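PDB 6T3T: 4-hydroxy-tetrahydrodipicolinate synthase from Methylacidiphilum fumariolicum SolV, which probably catalyses the condensation of pyruvate with aspartate semialdehyde to 4-hydroxy-tetrahydrodipicolinate, a step in lysine biosynthesis. Local coordinates for residues E229-Q232 and L233-L237; F241-L244 and M245-T248; N278-K281 and L282-T285; S287-K290 and E291-K295. One frame throughout, in Å; residues are numbered along the deposited sequence.

Overall arrangement
All four contacts sit in the C-terminal helices, and one loop, that follow the eight-stranded parallel barrel. Contacts 1 and 2 follow one another on helix 227-243 and the loop after it, with centres about 18 Å apart; contacts 3 and 4 divide most of helix 276-295 between them. The two helices meet twice. Contact 1 packs on contact 4, centres about 12 Å apart, where T236 and L237 lie against T289, K292 and L293. Contact 2 meets contact 3, centres about 10 Å apart, through E247 with N278 and D243 with T285, K281 packing beside R242 and D243. Contact 2 comes nearest the predicted active site: side chains of L244 and T45 are about 9 Å apart, those of M245 and Y133 about 10 Å.

Contact 1 (E229-Q232 and L233-L237)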
loop_
_atom_site.group_PDB
_atom_site.type_symbol
_atom_site.label_atom_id
_atom_site.label_comp_id
_atom_site.label_asym_id
_atom_site.label_seq_id
_atom_site.Cartn_x
_atom_site.Cartn_y
_atom_site.Cartn_z
ATOM N N GLU A 229 -9.614 33.230 3.805
ATOM C CA GLU A 229 -9.949 33.110 5.225
ATOM C C GLU A 229 -10.169 31.654 5.599
ATOM O O GLU A 229 -9.727 31.207 6.659
ATOM C CB GLU A 229 -11.210 33.926 5.561
ATOM C CG GLU A 229 -11.143 35.396 5.093
ATOM C CD GLU A 229 -12.431 36.179 5.387
ATOM O OE1 GLU A 229 -13.296 35.687 6.138
ATOM O OE2 GLU A 229 -12.588 37.286 4.841
ATOM N N ALA A 230 -10.841 30.879 4.731
ATOM C CA ALA A 230 -10.982 29.456 5.018
ATOM C C ALA A 230 -9.603 28.789 5.159
ATOM O O ALA A 230 -9.349 28.069 6.135
ATOM C CB ALA A 230 -11.842 28.770 3.947
ATOM N N ARG A 231 -8.685 29.065 4.228
ATOM C CA ARG A 231 -7.351 28.461 4.292
ATOM C C ARG A 231 -6.622 28.851 5.578
ATOM O O ARG A 231 -5.959 28.018 6.211
ATOM C CB ARG A 231 -6.530 28.887 3.072
ATOM C CG ARG A 231 -5.077 28.425 3.120
ATOM C CD ARG A 231 -4.408 28.581 1.762
ATOM N NE ARG A 231 -4.225 29.974 1.351
ATOM C CZ ARG A 231 -4.071 30.356 0.081
ATOM N NH1 ARG A 231 -4.091 29.452 -0.906
ATOM N NH2 ARG A 231 -3.888 31.640 -0.209
ATOM N N GLN A 232 -6.739 30.126 5.962
ATOM C CA GLN A 232 -6.165 30.643 7.197
ATOM C C GLN A 232 -6.664 29.858 8.412
ATOM O O GLN A 232 -5.874 29.490 9.293
ATOM C CB GLN A 232 -6.528 32.127 7.297
ATOM C CG GLN A 232 -5.654 32.982 8.175
ATOM C CD GLN A 232 -6.017 34.474 8.083
ATOM O OE1 GLN A 232 -6.739 34.920 7.178
ATOM N NE2 GLN A 232 -5.531 35.231 9.028
ATOM N N LEU A 233 -7.986 29.608 8.484
ATOM C CA LEU A 233 -8.540 28.837 9.595
ATOM C C LEU A 233 -8.073 27.400 9.543
ATOM O O LEU A 233 -7.727 26.819 10.577
ATOM C CB LEU A 233 -10.072 28.852 9.602
ATOM C CG LEU A 233 -10.869 29.751 10.522
ATOM C CD1 LEU A 233 -12.344 29.330 10.558
ATOM C CD2 LEU A 233 -10.263 29.803 11.905
ATOM N N HIS A 234 -8.042 26.823 8.339
ATOM C CA HIS A 234 -7.506 25.482 8.150
ATOM C C HIS A 234 -6.085 25.371 8.684
ATOM O O HIS A 234 -5.755 24.430 9.415
ATOM C CB HIS A 234 -7.545 25.127 6.672
ATOM C CG HIS A 234 -6.763 23.908 6.345
ATOM N ND1 HIS A 234 -7.283 22.642 6.482
ATOM C CD2 HIS A 234 -5.499 23.754 5.889
ATOM C CE1 HIS A 234 -6.369 21.754 6.138
ATOM N NE2 HIS A 234 -5.275 22.402 5.777
ATOM N N GLN A 235 -5.230 26.346 8.368
ATOM C CA GLN A 235 -3.837 26.234 8.813
ATOM C C GLN A 235 -3.738 26.431 10.320
ATOM O O GLN A 235 -2.911 25.783 10.987
ATOM C CB GLN A 235 -2.937 27.253 8.076
ATOM C CG GLN A 235 -2.792 27.055 6.540
ATOM C CD GLN A 235 -2.223 28.274 5.759
ATOM O OE1 GLN A 235 -1.964 29.332 6.319
ATOM N NE2 GLN A 235 -2.038 28.100 4.453
ATOM N N THR A 236 -4.600 27.285 10.874
ATOM C CA THR A 236 -4.662 27.462 12.318
ATOM C C THR A 236 -5.038 26.159 13.004
ATOM O O THR A 236 -4.479 25.820 14.053
ATOM C CB THR A 236 -5.682 28.543 12.686
ATOM O OG1 THR A 236 -5.308 29.795 12.101
ATOM C CG2 THR A 236 -5.769 28.700 14.201
ATOM N N LEU A 237 -6.007 25.428 12.440
ATOM C CA LEU A 237 -6.476 24.207 13.073
ATOM C C LEU A 237 -5.691 22.966 12.670
ATOM O O LEU A 237 -5.799 21.950 13.363
ATOM C CB LEU A 237 -7.947 23.968 12.733
ATOM C CG LEU A 237 -8.930 24.889 13.456
ATOM C CD1 LEU A 237 -10.245 24.822 12.718
ATOM C CD2 LEU A 237 -9.100 24.473 14.894
#
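Q235 lies back along R231, one helical turn earlier, and its side chain can be followed from root to tip. CB stands beside the R231 carbonyl, and CG, set next to its own backbone N (chi1 -65°), comes closer, to 3.3 Å from R231 O. From there the chain runs extended. CD reaches the aliphatic part of the arginine, 3.9 Å from R231 CG, and the amide nitrogen NE2 ends 3.3 Å from R231 CG, a little nearer to it than to R231 CD. The two side chains run side by side in the same direction, with amide and guanidinium planes only 13° apart. With an alanine here CG, CD and the amide are gone, which is likely to leave the R231 methylenes without this flank and the arginine chain freer to swing.

One step on, T236 grips the Q232 carbonyl twice. Its hydroxyl donates to Q232 O over 2.9 Å and its backbone N to the same oxygen over 3.0 Å, from opposite faces of the carbonyl plane. H234, whose backbone N bonds to A230 O, sends its ring toward the neighbouring subunit, where NE2 is hydrogen-bonded to S172 OG of that second subunit; R231 and Q235 also pack on that chain, against S197 and V198 respectively. L233 turns instead to helix 212-223 of its own chain, touching A217 and L221.

This is the i to i+4 pattern of a regular alpha-helix, here in the C-terminal helical region that follows the TIM barrel in DapA-family enzymes, with one face at a subunit interface.

Contact 2 (F241-L244 and M245-T248); sequences FRDL and MIET
I246 has CG1 anti to its backbone N (chi1 -167°), which leaves CG2 in the crowded position and drops it 3.3 Å from D243 O. The CG1 branch carries CD1 to 4.0 Å from D243 OD1, where the two side chains cross obliquely. M245 bends at its last torsion (chi3 -64°) and turns CE back to 3.9 Å from F241 O.

D243 to I246 form a type I beta turn leading into the loop before helix 251-259. I246 N bonds to D243 O over 3.2 Å with the donor well above the carbonyl plane. M245 N likewise reaches R242 O from above the plane, at 3.0 Å, an i to i+3 bond instead of the i to i+4 spacing of an alpha-helix.

Beside the turn, facing helix 276-295, R242 NH1 makes a salt bridge to D243 OD2 at 3.2 Å. The carboxylate oxygen lies in the plane of the guanidinium but is met from above its own plane, and it is probably also hydrogen-bonded to T285 OG1, though the modelled pair is unusually close. L244 packs on V253 of helix 251-259, its side chain about 9 Å from that of T45, a predicted pyruvate-binding residue. T248 OG1 is hydrogen-bonded to N108 O of the third subunit.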
loop_
_atom_site.group_PDB
_atom_site.type_symbol
_atom_site.label_atom_id
_atom_site.label_comp_id
_atom_site.label_asym_id
_atom_site.label_seq_id
_atom_site.Cartn_x
_atom_site.Cartn_y
_atom_site.Cartn_z
ATOM N N PHE A 241 -6.015 19.023 13.870
ATOM C CA PHE A 241 -6.592 17.989 13.009
ATOM C C PHE A 241 -5.704 16.759 12.947
ATOM O O PHE A 241 -6.196 15.621 12.953
ATOM C CB PHE A 241 -6.808 18.503 11.593
ATOM C CG PHE A 241 -7.906 19.509 11.457
ATOM C CD1 PHE A 241 -8.846 19.697 12.479
ATOM C CD2 PHE A 241 -7.998 20.270 10.307
ATOM C CE1 PHE A 241 -9.863 20.652 12.350
ATOM C CE2 PHE A 241 -9.013 21.241 10.161
ATOM C CZ PHE A 241 -9.957 21.422 11.186
ATOM N N ARG A 242 -4.389 16.982 12.826
ATOM C CA ARG A 242 -3.394 15.916 12.787
ATOM C C ARG A 242 -3.348 15.137 14.104
ATOM O O ARG A 242 -3.398 13.901 14.118
ATOM C CB ARG A 242 -2.038 16.557 12.465
ATOM C CG ARG A 242 -0.880 15.731 11.983
ATOM C CD ARG A 242 0.394 16.617 12.172
ATOM N NE ARG A 242 0.497 17.114 13.563
ATOM C CZ ARG A 242 1.017 18.288 13.944
ATOM N NH1 ARG A 242 1.028 18.611 15.231
ATOM N NH2 ARG A 242 1.521 19.142 13.054
ATOM N N ASP A 243 -3.231 15.842 15.225
ATOM C CA ASP A 243 -3.063 15.158 16.498
ATOM C C ASP A 243 -4.352 14.529 17.026
ATOM O O ASP A 243 -4.281 13.670 17.909
ATOM C CB ASP A 243 -2.458 16.119 17.518
ATOM C CG ASP A 243 -0.996 16.319 17.270
ATOM O OD1 ASP A 243 -0.441 15.490 16.519
ATOM O OD2 ASP A 243 -0.397 17.280 17.788
ATOM N N LEU A 244 -5.517 14.887 16.493
ATOM C CA LEU A 244 -6.720 14.133 16.850
ATOM C C LEU A 244 -6.737 12.746 16.233
ATOM O O LEU A 244 -7.663 11.973 16.530
ATOM C CB LEU A 244 -7.965 14.894 16.420
ATOM C CG LEU A 244 -8.246 16.108 17.314
ATOM C CD1 LEU A 244 -9.483 16.822 16.805
ATOM C CD2 LEU A 244 -8.417 15.677 18.771
ATOM N N MET A 245 -5.746 12.429 15.372
ATOM C CA MET A 245 -5.519 11.081 14.852
ATOM C C MET A 245 -4.165 10.506 15.271
ATOM O O MET A 245 -3.700 9.549 14.654
ATOM C CB MET A 245 -5.608 11.067 13.320
ATOM C CG MET A 245 -7.009 11.076 12.786
ATOM S SD MET A 245 -7.115 11.036 10.959
ATOM C CE MET A 245 -6.350 12.579 10.570
ATOM N N ILE A 246 -3.537 11.046 16.319
ATOM C CA ILE A 246 -2.205 10.584 16.720
ATOM C C ILE A 246 -2.238 9.105 17.105
ATOM O O ILE A 246 -1.262 8.377 16.897
ATOM C CB ILE A 246 -1.652 11.479 17.852
ATOM C CG1 ILE A 246 -0.158 11.248 18.074
ATOM C CG2 ILE A 246 -2.437 11.282 19.148
ATOM C CD1 ILE A 246 0.510 12.391 18.841
ATOM N N GLU A 247 -3.339 8.653 17.709
ATOM C CA GLU A 247 -3.759 7.259 17.768
ATOM C C GLU A 247 -5.227 7.236 17.347
ATOM O O GLU A 247 -5.820 8.287 17.086
ATOM C CB GLU A 247 -3.532 6.643 19.162
ATOM C CG GLU A 247 -2.057 6.733 19.636
ATOM C CD GLU A 247 -1.827 6.236 21.058
ATOM O OE1 GLU A 247 -2.581 5.355 21.536
ATOM O OE2 GLU A 247 -0.895 6.755 21.721
ATOM N N THR A 248 -5.820 6.041 17.278
ATOM C CA THR A 248 -7.139 5.894 16.668
ATOM C C THR A 248 -8.223 6.706 17.380
ATOM O O THR A 248 -8.402 6.616 18.601
ATOM C CB THR A 248 -7.550 4.420 16.609
ATOM O OG1 THR A 248 -8.777 4.310 15.867
ATOM C CG2 THR A 248 -7.765 3.837 18.003
#

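Contact 3 (N278-K281 and L282-T285); sequences NLEK and LKTT
L282 starts the segment by bonding its backbone N to N278 O at 2.9 Å, while its CB rests beside that same carbonyl. Its side chain leads off to T255 of helix 251-259.

K283 repeats the pattern on L279, N to O over 2.8 Å, then stretches away fully extended. E280 OE1 stays 5.3 Å from K283 NZ, too far for a salt bridge, though opposite charges at that distance would probably still attract weakly.

T284 faces the preceding turn. Its backbone N bonds to E280 O, and its hydroxyl, placed between backbone N and carbonyl carbon (chi1 62°), lies between two acceptors: 2.9 Å from K281 O and 3.2 Å from E280 O, so the single proton may go to either. The same torsion turns the methyl CG2 to the glutamate, 3.3 Å from E280 OE2, the two side chains crossing at about a right angle.

T285 closes the segment with a backbone bond to K281 O, its hydroxyl probably paired with D243 OD2. K281 bends at chi2 and runs obliquely over it, bringing CE within 3.7 Å of T285 OG1. Beyond, K281 and R242 come together near the D243 carboxylate. Cutting K281 back to alanine removes the chain beyond CB and is likely to leave the T285 hydroxyl without this aliphatic cover and D243 with one positive neighbour fewer.

N278 ND2, at the other end, is hydrogen-bonded to E247 OE2. These are successive turns of an alpha-helix in the C-terminal helical region of the DapA fold, with the T284 hydroxyl turned back onto main-chain carbonyls and one face docked on the loop after helix 227-243.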
loop_
_atom_site.group_PDB
_atom_site.type_symbol
_atom_site.label_atom_id
_atom_site.label_comp_id
_atom_site.label_asym_id
_atom_site.label_seq_id
_atom_site.Cartn_x
_atom_site.Cartn_y
_atom_site.Cartn_z
ATOM N N ASN A 278 2.411 10.708 23.168
ATOM C CA ASN A 278 1.338 11.209 22.315
ATOM C C ASN A 278 0.369 12.055 23.114
ATOM O O ASN A 278 -0.177 13.038 22.590
ATOM C CB ASN A 278 0.615 10.039 21.629
ATOM C CG ASN A 278 1.530 9.275 20.684
ATOM O OD1 ASN A 278 2.461 9.858 20.141
ATOM N ND2 ASN A 278 1.283 7.963 20.492
ATOM N N LEU A 279 0.166 11.688 24.381
ATOM C CA LEU A 279 -0.594 12.523 25.297
ATOM C C LEU A 279 0.036 13.903 25.419
ATOM O O LEU A 279 -0.664 14.921 25.375
ATOM C CB LEU A 279 -0.668 11.851 26.678
ATOM C CG LEU A 279 -1.438 12.588 27.804
ATOM C CD1 LEU A 279 -2.918 12.661 27.453
ATOM C CD2 LEU A 279 -1.278 11.960 29.201
ATOM N N GLU A 280 1.370 13.955 25.574
ATOM C CA GLU A 280 2.031 15.243 25.728
ATOM C C GLU A 280 1.925 16.070 24.460
ATOM O O GLU A 280 1.694 17.283 24.519
ATOM C CB GLU A 280 3.497 15.058 26.092
ATOM C CG GLU A 280 4.279 16.376 26.117
ATOM C CD GLU A 280 3.874 17.278 27.288
ATOM O OE1 GLU A 280 3.173 16.790 28.208
ATOM O OE2 GLU A 280 4.261 18.473 27.289
ATOM N N LYS A 281 2.146 15.435 23.310
ATOM C CA LYS A 281 1.990 16.120 22.036
ATOM C C LYS A 281 0.579 16.678 21.895
ATOM O O LYS A 281 0.398 17.836 21.509
ATOM C CB LYS A 281 2.319 15.156 20.894
ATOM C CG LYS A 281 2.088 15.702 19.503
ATOM C CD LYS A 281 3.080 16.802 19.192
ATOM C CE LYS A 281 2.759 17.484 17.868
ATOM N NZ LYS A 281 3.487 18.804 17.757
ATOM N N LEU A 282 -0.434 15.857 22.207
ATOM C CA LEU A 282 -1.819 16.314 22.130
ATOM C C LEU A 282 -2.045 17.500 23.064
ATOM O O LEU A 282 -2.656 18.503 22.683
ATOM C CB LEU A 282 -2.790 15.166 22.471
ATOM C CG LEU A 282 -4.247 15.634 22.479
ATOM C CD1 LEU A 282 -4.649 16.144 21.067
ATOM C CD2 LEU A 282 -5.207 14.543 23.003
ATOM N N LYS A 283 -1.582 17.380 24.306
ATOM C CA LYS A 283 -1.737 18.452 25.281
ATOM C C LYS A 283 -1.106 19.749 24.779
ATOM O O LYS A 283 -1.720 20.816 24.830
ATOM C CB LYS A 283 -1.108 18.015 26.602
ATOM C CG LYS A 283 -1.194 19.005 27.738
ATOM C CD LYS A 283 -0.664 18.338 29.008
ATOM C CE LYS A 283 -0.869 19.205 30.233
ATOM N NZ LYS A 283 -0.730 18.381 31.485
ATOM N N THR A 284 0.133 19.677 24.293
ATOM C CA THR A 284 0.772 20.895 23.820
ATOM C C THR A 284 0.064 21.444 22.580
ATOM O O THR A 284 -0.145 22.659 22.483
ATOM C CB THR A 284 2.269 20.661 23.566
ATOM O OG1 THR A 284 2.431 19.678 22.552
ATOM C CG2 THR A 284 2.967 20.169 24.823
ATOM N N THR A 285 -0.329 20.571 21.628
ATOM C CA THR A 285 -1.077 21.050 20.463
ATOM C C THR A 285 -2.399 21.711 20.880
ATOM O O THR A 285 -2.786 22.745 20.328
ATOM C CB THR A 285 -1.380 19.906 19.484
ATOM O OG1 THR A 285 -0.182 19.417 18.882
ATOM C CG2 THR A 285 -2.358 20.372 18.370
#

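Contact 4 (S287-K290 and E291-K295); sequences SRTK and EKLAK
From S287 to A294 the backbone is alpha-helical, and the joining bonds vary in strength. E291 N reaches S287 O only weakly, at 3.4 Å. K292 N to R288 O is firmer, and L293 N to T289 O is the shortest of the four at 2.8 Å. A294 N closes the run on K290 O at 3.1 Å.

T289 and L293 carry the side-chain contact. They lie side by side, pointing the same way, and the methyl CG2 of T289 meets CD1 of L293 at 3.7 Å. T289 puts CG2 anti to its backbone N and OG1 beside that N (chi1 -60°), which hands the methyl to the leucine and leaves the hydroxyl for the preceding turn, where it is hydrogen-bonded to T285 O. L293 also folds over its partner's carbonyl, with CG 3.3 Å from T289 O. Both residues are buried against helix 227-243: T289 touches L240, and L293 touches T236 and L237.

K292 runs extended alongside the R288 carbonyl, its CG 3.1 Å from R288 O, and packs beside E176 of the second subunit. Farther out, R288 NE and K292 NZ stay 6.6 Å apart, so their like charges probably disturb each other little. K290 turns elsewhere and makes a salt bridge with E260.

The chemistry divides by side. A methyl and an isobutyl group make the inward contact, one that depends on shape and hydrophobic burial, whereas K290 has its charge paired with E260 and the charged chains of R288 and E291 are exposed, where solvent can probably screen them.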
loop_
_atom_site.group_PDB
_atom_site.type_symbol
_atom_site.label_atom_id
_atom_site.label_comp_id
_atom_site.label_asym_id
_atom_site.label_seq_id
_atom_site.Cartn_x
_atom_site.Cartn_y
_atom_site.Cartn_z
ATOM N N SER A 287 -3.110 23.378 23.642
ATOM C CA SER A 287 -2.856 24.713 24.177
ATOM C C SER A 287 -2.563 25.709 23.063
ATOM O O SER A 287 -3.133 26.802 23.026
ATOM C CB SER A 287 -1.673 24.665 25.153
ATOM O OG SER A 287 -2.140 24.333 26.437
ATOM N N ARG A 288 -1.673 25.338 22.148
ATOM C CA ARG A 288 -1.285 26.212 21.042
ATOM C C ARG A 288 -2.481 26.581 20.176
ATOM O O ARG A 288 -2.569 27.702 19.663
ATOM C CB ARG A 288 -0.208 25.532 20.183
ATOM C CG ARG A 288 1.148 25.475 20.824
ATOM C CD ARG A 288 2.207 24.657 20.065
ATOM N NE ARG A 288 3.474 24.717 20.796
ATOM C CZ ARG A 288 4.556 23.982 20.540
ATOM N NH1 ARG A 288 5.642 24.131 21.298
ATOM N NH2 ARG A 288 4.559 23.095 19.546
ATOM N N THR A 289 -3.383 25.628 19.960
ATOM C CA THR A 289 -4.541 25.864 19.103
ATOM C C THR A 289 -5.470 26.919 19.686
ATOM O O THR A 289 -6.016 27.761 18.954
ATOM C CB THR A 289 -5.286 24.555 18.898
ATOM O OG1 THR A 289 -4.398 23.626 18.279
ATOM C CG2 THR A 289 -6.533 24.767 18.008
ATOM N N LYS A 290 -5.683 26.867 20.997
ATOM C CA LYS A 290 -6.581 27.817 21.637
ATOM C C LYS A 290 -6.086 29.236 21.461
ATOM O O LYS A 290 -6.849 30.131 21.072
ATOM C CB LYS A 290 -6.703 27.486 23.115
ATOM C CG LYS A 290 -7.367 26.167 23.353
ATOM C CD LYS A 290 -7.823 26.050 24.786
ATOM C CE LYS A 290 -8.176 24.582 25.072
ATOM N NZ LYS A 290 -8.789 24.372 26.418
ATOM N N GLU A 291 -4.789 29.452 21.716
ATOM C CA GLU A 291 -4.231 30.787 21.557
ATOM C C GLU A 291 -4.232 31.212 20.089
ATOM O O GLU A 291 -4.571 32.359 19.778
ATOM C CB GLU A 291 -2.841 30.884 22.187
ATOM C CG GLU A 291 -2.144 32.150 21.746
ATOM C CD GLU A 291 -2.892 33.432 22.194
ATOM O OE1 GLU A 291 -2.310 34.532 22.031
ATOM O OE2 GLU A 291 -4.032 33.353 22.746
ATOM N N LYS A 292 -3.892 30.306 19.166
ATOM C CA LYS A 292 -3.887 30.696 17.754
ATOM C C LYS A 292 -5.298 31.045 17.266
ATOM O O LYS A 292 -5.480 32.008 16.509
ATOM C CB LYS A 292 -3.301 29.580 16.899
ATOM C CG LYS A 292 -1.800 29.267 17.113
ATOM C CD LYS A 292 -1.467 28.000 16.333
ATOM C CE LYS A 292 0.048 27.754 16.203
ATOM N NZ LYS A 292 0.346 26.573 15.305
ATOM N N LEU A 293 -6.307 30.273 17.686
ATOM C CA LEU A 293 -7.691 30.580 17.342
ATOM C C LEU A 293 -8.112 31.951 17.874
ATOM O O LEU A 293 -8.869 32.680 17.212
ATOM C CB LEU A 293 -8.615 29.496 17.897
ATOM C CG LEU A 293 -8.664 28.223 17.059
ATOM C CD1 LEU A 293 -9.421 27.141 17.776
ATOM C CD2 LEU A 293 -9.320 28.543 15.713
ATOM N N ALA A 294 -7.640 32.315 19.075
ATOM C CA ALA A 294 -7.982 33.619 19.632
ATOM C C ALA A 294 -7.420 34.744 18.765
ATOM O O ALA A 294 -8.070 35.775 18.593
ATOM C CB ALA A 294 -7.482 33.731 21.072
ATOM N N LYS A 295 -6.275 34.519 18.124
ATOM C CA LYS A 295 -5.659 35.545 17.301
ATOM C C LYS A 295 -6.341 35.691 15.947
ATOM O O LYS A 295 -6.122 36.704 15.271
ATOM C CB LYS A 295 -4.176 35.233 17.083
ATOM C CG LYS A 295 -3.354 35.324 18.373
ATOM C CD LYS A 295 -1.989 34.653 18.247
ATOM C CE LYS A 295 -1.073 35.338 17.254
ATOM N NZ LYS A 295 0.353 34.979 17.510
#